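Local coordinates for Mgp-operon protein 3 (PDB 6RJ1) that probably acts as a surface adhesin, a membrane protein whose extracellular part helps Mycoplasma pneumoniae attach to host cells, perhaps through sugars, at residues P237-L242 against T263-A268; N920-S925 against D954-T959. All blocks are in the same frame, centred on the assembly; numbering follows the deposited sequence.

Contact 1: P237-L242 against T263-A268; sequences PVYEPL and TAENDA
The carbonyl oxygen of Ala268, just past the end of helix 253-267, lies in the plane of the Tyr239 ring at its edge, with Tyr239 CE1 3.1 Å from Ala268 O. The same oxygen accepts a hydrogen bond from the side-chain amide of Asn358, in the strand that pairs with 239-241; the ring edge lies close beside it. Tyr239 supplies the larger part of the contact. Its CG stands anti to its own carbonyl carbon (chi1 -40°), which lays the ring against the last turn of the helix. Ala264 CB approaches one face off-centre, 4.2 Å from the Tyr239 ring centroid and 30° from the ring normal, a CH-pi contact biased toward CG. On the opposite face Val238 CG2 sits 3.7 Å above the Tyr239 ring plane, so both faces have an aliphatic neighbour, each off-centre. Beyond the rim, raised toward the side of Ala264, the Ala268 methyl touches the ring, CB to Tyr239 CD1 at 4.0 Å. The phenol end crosses the base of Glu265, with OH 3.3 Å from Glu265 CG; the extended side chain carries its carboxylate on to Lys261, a salt-bridge partner one turn back. The chemistry is thus split: aliphatic and aromatic carbon joins strand to helix, while the Ala268 carbonyl and the Glu265 carboxylate find their polar partners beyond the two segments.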
ATOM      1  N   PRO A 237      -6.934  -2.164 -18.620  1.00 61.72           N
ATOM      2  CA  PRO A 237      -8.337  -2.340 -19.022  1.00 62.33           C
ATOM      3  C   PRO A 237      -9.249  -2.275 -17.798  1.00 67.51           C
ATOM      4  O   PRO A 237      -8.797  -2.480 -16.667  1.00 66.32           O
ATOM      5  CB  PRO A 237      -8.355  -3.725 -19.675  1.00 63.81           C
ATOM      6  CG  PRO A 237      -7.102  -4.422 -19.205  1.00 67.67           C
ATOM      7  CD  PRO A 237      -6.279  -3.464 -18.386  1.00 63.16           C
ATOM      8  N   VAL A 238     -10.534  -1.971 -18.022  1.00 66.15           N
ATOM      9  CA  VAL A 238     -11.549  -1.930 -16.954  1.00 66.70           C
ATOM     10  C   VAL A 238     -11.867  -3.376 -16.533  1.00 71.60           C
ATOM     11  O   VAL A 238     -12.248  -3.626 -15.395  1.00 71.67           O
ATOM     12  CB  VAL A 238     -12.835  -1.152 -17.353  1.00 70.76           C
ATOM     13  CG1 VAL A 238     -12.853   0.263 -16.795  1.00 70.21           C
ATOM     14  CG2 VAL A 238     -13.115  -1.184 -18.857  1.00 70.86           C
ATOM     15  N   TYR A 239     -11.656  -4.317 -17.467  1.00 69.19           N
ATOM     16  CA  TYR A 239     -11.866  -5.753 -17.317  1.00 69.43           C
ATOM     17  C   TYR A 239     -10.669  -6.422 -16.664  1.00 75.64           C
ATOM     18  O   TYR A 239      -9.519  -6.020 -16.882  1.00 75.79           O
ATOM     19  CB  TYR A 239     -12.156  -6.409 -18.682  1.00 69.96           C
ATOM     20  CG  TYR A 239     -13.045  -5.570 -19.570  1.00 71.47           C
ATOM     21  CD1 TYR A 239     -14.428  -5.572 -19.407  1.00 73.24           C
ATOM     22  CD2 TYR A 239     -12.504  -4.744 -20.550  1.00 72.82           C
ATOM     23  CE1 TYR A 239     -15.252  -4.767 -20.195  1.00 75.18           C
ATOM     24  CE2 TYR A 239     -13.317  -3.937 -21.347  1.00 74.34           C
ATOM     25  CZ  TYR A 239     -14.693  -3.955 -21.169  1.00 82.23           C
ATOM     26  OH  TYR A 239     -15.497  -3.163 -21.953  1.00 81.54           O
ATOM     27  N   GLU A 240     -10.951  -7.454 -15.862  1.00 72.75           N
ATOM     28  CA  GLU A 240      -9.956  -8.270 -15.171  1.00 72.63           C
ATOM     29  C   GLU A 240     -10.420  -9.735 -15.135  1.00 76.55           C
ATOM     30  O   GLU A 240     -11.623  -9.979 -15.005  1.00 74.93           O
ATOM     31  CB  GLU A 240      -9.601  -7.713 -13.778  1.00 73.99           C
ATOM     32  CG  GLU A 240     -10.774  -7.520 -12.825  1.00 83.42           C
ATOM     33  CD  GLU A 240     -10.353  -7.466 -11.372  1.00 98.48           C
ATOM     34  OE1 GLU A 240      -9.725  -8.442 -10.901  1.00105.29           O
ATOM     35  OE2 GLU A 240     -10.646  -6.451 -10.703  1.00 83.66           O
ATOM     36  N   PRO A 241      -9.499 -10.720 -15.298  1.00 74.43           N
ATOM     37  CA  PRO A 241      -9.935 -12.127 -15.344  1.00 74.37           C
ATOM     38  C   PRO A 241     -10.370 -12.738 -14.015  1.00 79.60           C
ATOM     39  O   PRO A 241      -9.903 -12.325 -12.951  1.00 79.49           O
ATOM     40  CB  PRO A 241      -8.719 -12.849 -15.923  1.00 75.88           C
ATOM     41  CG  PRO A 241      -7.570 -12.030 -15.505  1.00 80.37           C
ATOM     42  CD  PRO A 241      -8.035 -10.605 -15.493  1.00 75.86           C
ATOM     43  N   LEU A 242     -11.251 -13.753 -14.093  1.00 77.08           N
ATOM     44  CA  LEU A 242     -11.737 -14.504 -12.936  1.00 77.34           C
ATOM     45  C   LEU A 242     -10.657 -15.473 -12.474  1.00 82.04           C
ATOM     46  O   LEU A 242     -10.539 -15.738 -11.276  1.00 82.29           O
ATOM     47  CB  LEU A 242     -13.011 -15.276 -13.292  1.00 77.43           C
ATOM     48  CG  LEU A 242     -14.282 -14.456 -13.372  1.00 82.70           C
ATOM     49  CD1 LEU A 242     -15.274 -15.116 -14.276  1.00 82.79           C
ATOM     50  CD2 LEU A 242     -14.897 -14.252 -11.992  1.00 86.44           C
ATOM     51  N   THR A 263     -13.127  -9.599 -26.786  1.00 96.60           N
ATOM     52  CA  THR A 263     -13.531 -10.820 -26.082  1.00 96.41           C
ATOM     53  C   THR A 263     -14.085 -10.445 -24.703  1.00 99.82           C
ATOM     54  O   THR A 263     -15.201 -10.845 -24.369  1.00 99.38           O
ATOM     55  CB  THR A 263     -12.357 -11.816 -26.014  1.00104.09           C
ATOM     56  OG1 THR A 263     -11.970 -12.168 -27.343  1.00104.67           O
ATOM     57  CG2 THR A 263     -12.697 -13.079 -25.230  1.00101.95           C
ATOM     58  N   ALA A 264     -13.314  -9.642 -23.937  1.00 95.83           N
ATOM     59  CA  ALA A 264     -13.679  -9.156 -22.606  1.00 95.17           C
ATOM     60  C   ALA A 264     -14.894  -8.227 -22.655  1.00 98.78           C
ATOM     61  O   ALA A 264     -15.744  -8.304 -21.771  1.00 98.86           O
ATOM     62  CB  ALA A 264     -12.500  -8.442 -21.972  1.00 95.72           C
ATOM     63  N   GLU A 265     -14.984  -7.368 -23.692  1.00 94.60           N
ATOM     64  CA  GLU A 265     -16.087  -6.423 -23.901  1.00 93.96           C
ATOM     65  C   GLU A 265     -17.431  -7.146 -24.031  1.00 95.81           C
ATOM     66  O   GLU A 265     -18.425  -6.704 -23.447  1.00 95.36           O
ATOM     67  CB  GLU A 265     -15.833  -5.550 -25.147  1.00 95.45           C
ATOM     68  CG  GLU A 265     -14.835  -4.426 -24.927  1.00107.48           C
ATOM     69  CD  GLU A 265     -14.321  -3.701 -26.159  1.00133.34           C
ATOM     70  OE1 GLU A 265     -13.682  -2.638 -25.984  1.00129.16           O
ATOM     71  OE2 GLU A 265     -14.544  -4.188 -27.292  1.00131.89           O
ATOM     72  N   ASN A 266     -17.449  -8.265 -24.778  1.00 91.10           N
ATOM     73  CA  ASN A 266     -18.644  -9.076 -25.006  1.00 90.51           C
ATOM     74  C   ASN A 266     -19.020  -9.907 -23.777  1.00 92.23           C
ATOM     75  O   ASN A 266     -20.211 -10.018 -23.462  1.00 91.40           O
ATOM     76  CB  ASN A 266     -18.465  -9.982 -26.235  1.00 93.89           C
ATOM     77  CG  ASN A 266     -18.224  -9.255 -27.542  1.00116.72           C
ATOM     78  OD1 ASN A 266     -18.771  -8.172 -27.811  1.00105.68           O
ATOM     79  ND2 ASN A 266     -17.398  -9.850 -28.394  1.00110.53           N
ATOM     80  N   ASP A 267     -18.005 -10.484 -23.092  1.00 87.19           N
ATOM     81  CA  ASP A 267     -18.185 -11.318 -21.899  1.00 86.24           C
ATOM     82  C   ASP A 267     -18.596 -10.520 -20.662  1.00 87.95           C
ATOM     83  O   ASP A 267     -19.419 -10.995 -19.876  1.00 87.66           O
ATOM     84  CB  ASP A 267     -16.918 -12.140 -21.607  1.00 88.16           C
ATOM     85  CG  ASP A 267     -17.077 -13.161 -20.494  1.00100.67           C
ATOM     86  OD1 ASP A 267     -17.894 -14.102 -20.658  1.00103.71           O
ATOM     87  OD2 ASP A 267     -16.378 -13.031 -19.464  1.00101.88           O
ATOM     88  N   ALA A 268     -18.014  -9.323 -20.482  1.00 82.97           N
ATOM     89  CA  ALA A 268     -18.261  -8.470 -19.322  1.00 82.22           C
ATOM     90  C   ALA A 268     -18.695  -7.030 -19.685  1.00 84.63           C
ATOM     91  O   ALA A 268     -17.966  -6.083 -19.382  1.00 83.75           O
ATOM     92  CB  ALA A 268     -17.025  -8.454 -18.424  1.00 82.94           C
TER

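Contact 2: N920-S925 against D954-T959; sequences NGIASS and DIYKNT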
ATOM      1  N   ASN A 920     -18.040  -0.347  18.608  1.00 79.81           N
ATOM      2  CA  ASN A 920     -18.475   0.365  19.808  1.00 79.57           C
ATOM      3  C   ASN A 920     -19.990   0.472  20.078  1.00 83.47           C
ATOM      4  O   ASN A 920     -20.355   0.921  21.158  1.00 83.43           O
ATOM      5  CB  ASN A 920     -17.865   1.765  19.826  1.00 79.09           C
ATOM      6  CG  ASN A 920     -18.188   2.667  18.654  1.00103.17           C
ATOM      7  OD1 ASN A 920     -19.264   2.618  18.044  1.00 98.93           O
ATOM      8  ND2 ASN A 920     -17.257   3.548  18.336  1.00 94.20           N
ATOM      9  N   GLY A 921     -20.843   0.112  19.126  1.00 79.70           N
ATOM     10  CA  GLY A 921     -22.287   0.229  19.314  1.00 79.07           C
ATOM     11  C   GLY A 921     -22.958   1.240  18.403  1.00 83.79           C
ATOM     12  O   GLY A 921     -24.188   1.241  18.287  1.00 84.12           O
ATOM     13  N   ILE A 922     -22.161   2.120  17.757  1.00 80.18           N
ATOM     14  CA  ILE A 922     -22.688   3.090  16.804  1.00 79.84           C
ATOM     15  C   ILE A 922     -22.650   2.396  15.450  1.00 84.96           C
ATOM     16  O   ILE A 922     -21.589   2.274  14.838  1.00 85.06           O
ATOM     17  CB  ILE A 922     -21.953   4.457  16.783  1.00 82.70           C
ATOM     18  CG1 ILE A 922     -21.864   5.099  18.185  1.00 82.83           C
ATOM     19  CG2 ILE A 922     -22.636   5.392  15.778  1.00 83.16           C
ATOM     20  CD1 ILE A 922     -20.965   6.366  18.293  1.00 87.01           C
ATOM     21  N   ALA A 923     -23.795   1.867  15.032  1.00 82.51           N
ATOM     22  CA  ALA A 923     -23.951   1.156  13.769  1.00 82.48           C
ATOM     23  C   ALA A 923     -25.384   1.249  13.284  1.00 87.63           C
ATOM     24  O   ALA A 923     -26.303   1.439  14.087  1.00 87.31           O
ATOM     25  CB  ALA A 923     -23.547  -0.301  13.924  1.00 82.95           C
ATOM     26  N   SER A 924     -25.556   1.145  11.959  1.00 85.04           N
ATOM     27  CA  SER A 924     -26.827   1.162  11.243  1.00 85.44           C
ATOM     28  C   SER A 924     -26.611   0.609   9.839  1.00 91.13           C
ATOM     29  O   SER A 924     -25.495   0.608   9.329  1.00 90.15           O
ATOM     30  CB  SER A 924     -27.408   2.573  11.179  1.00 88.72           C
ATOM     31  OG  SER A 924     -28.535   2.641  10.319  1.00 97.49           O
ATOM     32  N   SER A 925     -27.687   0.134   9.226  1.00 90.03           N
ATOM     33  CA  SER A 925     -27.676  -0.415   7.877  1.00 90.92           C
ATOM     34  C   SER A 925     -28.814   0.233   7.077  1.00 96.62           C
ATOM     35  O   SER A 925     -29.044  -0.134   5.925  1.00 98.30           O
ATOM     36  CB  SER A 925     -27.847  -1.932   7.931  1.00 95.19           C
ATOM     37  OG  SER A 925     -29.043  -2.287   8.610  1.00105.94           O
ATOM     38  N   ASP A 954     -29.139  11.359  16.370  1.00 88.40           N
ATOM     39  CA  ASP A 954     -29.177  10.300  17.377  1.00 88.14           C
ATOM     40  C   ASP A 954     -28.142  10.607  18.466  1.00 90.64           C
ATOM     41  O   ASP A 954     -27.003  10.950  18.146  1.00 89.36           O
ATOM     42  CB  ASP A 954     -28.865   8.929  16.732  1.00 90.30           C
ATOM     43  CG  ASP A 954     -30.044   8.115  16.214  1.00104.37           C
ATOM     44  OD1 ASP A 954     -31.201   8.598  16.311  1.00105.98           O
ATOM     45  OD2 ASP A 954     -29.814   6.987  15.723  1.00110.46           O
ATOM     46  N   ILE A 955     -28.540  10.495  19.742  1.00 87.33           N
ATOM     47  CA  ILE A 955     -27.649  10.722  20.884  1.00 87.08           C
ATOM     48  C   ILE A 955     -27.231   9.374  21.471  1.00 91.48           C
ATOM     49  O   ILE A 955     -28.077   8.512  21.720  1.00 91.42           O
ATOM     50  CB  ILE A 955     -28.279  11.664  21.960  1.00 89.86           C
ATOM     51  CG1 ILE A 955     -28.857  12.982  21.344  1.00 90.11           C
ATOM     52  CG2 ILE A 955     -27.307  11.950  23.119  1.00 89.96           C
ATOM     53  CD1 ILE A 955     -27.851  13.990  20.620  1.00 95.53           C
ATOM     54  N   TYR A 956     -25.924   9.213  21.708  1.00 88.07           N
ATOM     55  CA  TYR A 956     -25.337   8.011  22.287  1.00 88.10           C
ATOM     56  C   TYR A 956     -24.541   8.350  23.553  1.00 94.00           C
ATOM     57  O   TYR A 956     -23.894   9.397  23.612  1.00 93.89           O
ATOM     58  CB  TYR A 956     -24.432   7.323  21.256  1.00 88.71           C
ATOM     59  CG  TYR A 956     -25.171   6.637  20.124  1.00 89.53           C
ATOM     60  CD1 TYR A 956     -25.655   7.364  19.040  1.00 91.23           C
ATOM     61  CD2 TYR A 956     -25.323   5.253  20.100  1.00 90.20           C
ATOM     62  CE1 TYR A 956     -26.305   6.735  17.976  1.00 92.18           C
ATOM     63  CE2 TYR A 956     -25.975   4.613  19.044  1.00 91.24           C
ATOM     64  CZ  TYR A 956     -26.458   5.358  17.978  1.00101.14           C
ATOM     65  OH  TYR A 956     -27.085   4.742  16.916  1.00106.00           O
ATOM     66  N   LYS A 957     -24.598   7.469  24.568  1.00 91.56           N
ATOM     67  CA  LYS A 957     -23.854   7.647  25.811  1.00 91.48           C
ATOM     68  C   LYS A 957     -22.531   6.889  25.725  1.00 96.13           C
ATOM     69  O   LYS A 957     -22.523   5.677  25.517  1.00 94.35           O
ATOM     70  CB  LYS A 957     -24.679   7.200  27.017  1.00 94.13           C
ATOM     71  CG  LYS A 957     -24.262   7.884  28.313  1.00111.87           C
ATOM     72  CD  LYS A 957     -23.685   6.895  29.318  1.00119.76           C
ATOM     73  CE  LYS A 957     -23.457   7.518  30.675  1.00124.95           C
ATOM     74  NZ  LYS A 957     -22.263   8.405  30.697  1.00132.78           N
ATOM     75  N   ASN A 958     -21.419   7.633  25.848  1.00 95.64           N
ATOM     76  CA  ASN A 958     -20.023   7.192  25.790  1.00 96.94           C
ATOM     77  C   ASN A 958     -19.548   6.670  27.148  1.00102.98           C
ATOM     78  O   ASN A 958     -19.380   7.437  28.099  1.00102.85           O
ATOM     79  CB  ASN A 958     -19.121   8.351  25.314  1.00 98.49           C
ATOM     80  CG  ASN A 958     -17.705   7.978  24.912  1.00119.73           C
ATOM     81  OD1 ASN A 958     -17.094   7.022  25.413  1.00112.14           O
ATOM     82  ND2 ASN A 958     -17.141   8.756  23.999  1.00111.98           N
ATOM     83  N   THR A 959     -19.308   5.363  27.213  1.00100.69           N
ATOM     84  CA  THR A 959     -18.856   4.671  28.411  1.00101.31           C
ATOM     85  C   THR A 959     -17.464   4.086  28.123  1.00106.20           C
ATOM     86  O   THR A 959     -17.322   2.896  27.813  1.00106.26           O
ATOM     87  CB  THR A 959     -19.954   3.700  28.902  1.00110.28           C
ATOM     88  OG1 THR A 959     -21.176   4.437  29.076  1.00108.38           O
ATOM     89  CG2 THR A 959     -19.585   3.004  30.212  1.00109.27           C
TER
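Ile922 and Tyr956 make the one CH-pi contact here. The CG1 methylene of Ile922 lies over a face of the Tyr956 ring, 4.1 Å from its centroid and 17° from the ring normal, though displaced toward the rim. Its nearest ring atom is Tyr956 CD2, at 4.0 Å from Ile922 CG1. The chi1 torsion decides which branch touches: with CG1 anti to the carbonyl carbon (chi1 -53°), the methylene meets the ring, while CG2 lies anti to the backbone N. The apolar surroundings extend this pairing, since Phe963 and Val942 touch both side chains and Tyr888 and Val890 back Ile922 from its own sheet.

Backbone approaches are looser. Gly921 O comes obliquely to the ring, 3.9 Å from Tyr956 CE2, as a van der Waals neighbour. Gly921 has a positive phi of 114°, a conformation glycine adopts easily, and it is here that the chain turns its corner.

Hydrogen bonding acts within 920-925, steadying the partner of the ring. Ile922 N donates to Asn920 OD1 over 3.0 Å in a nearly straight bond lying in the carbonyl plane, an Asx turn spanning the corner. The Asn920 amide is held from its other end by ND2 bonding to Thr892.

Between 922-924 and 954-959 the meeting is mainly by side chains, while beside it the backbones of Asn920 and Phe963 bond. Strand 952-959 is third in a four-stranded antiparallel meander, the shape of a propeller blade, and the contact probably joins neighbouring blades, as the beta-propeller clan of the MgpC family suggests.

Overall arrangement
The two contacts come in series along the chain, contact 1 closing long before contact 2 opens. Their centres lie 42 Å apart and their nearest atoms about 26 Å, without touching. They share no helix, strand or sheet. The centre of contact 1 lies about 25 Å from the centre of the chain, and there helix 253-267 is set against the small two-stranded sheet of 239-241 and 356-358. The centre of contact 2 lies about 31 Å from the centre of the chain, where two antiparallel sheets join near the C-terminal end. For this probable adhesin the two contacts therefore secure separate parts of the fold, each by its own local interface.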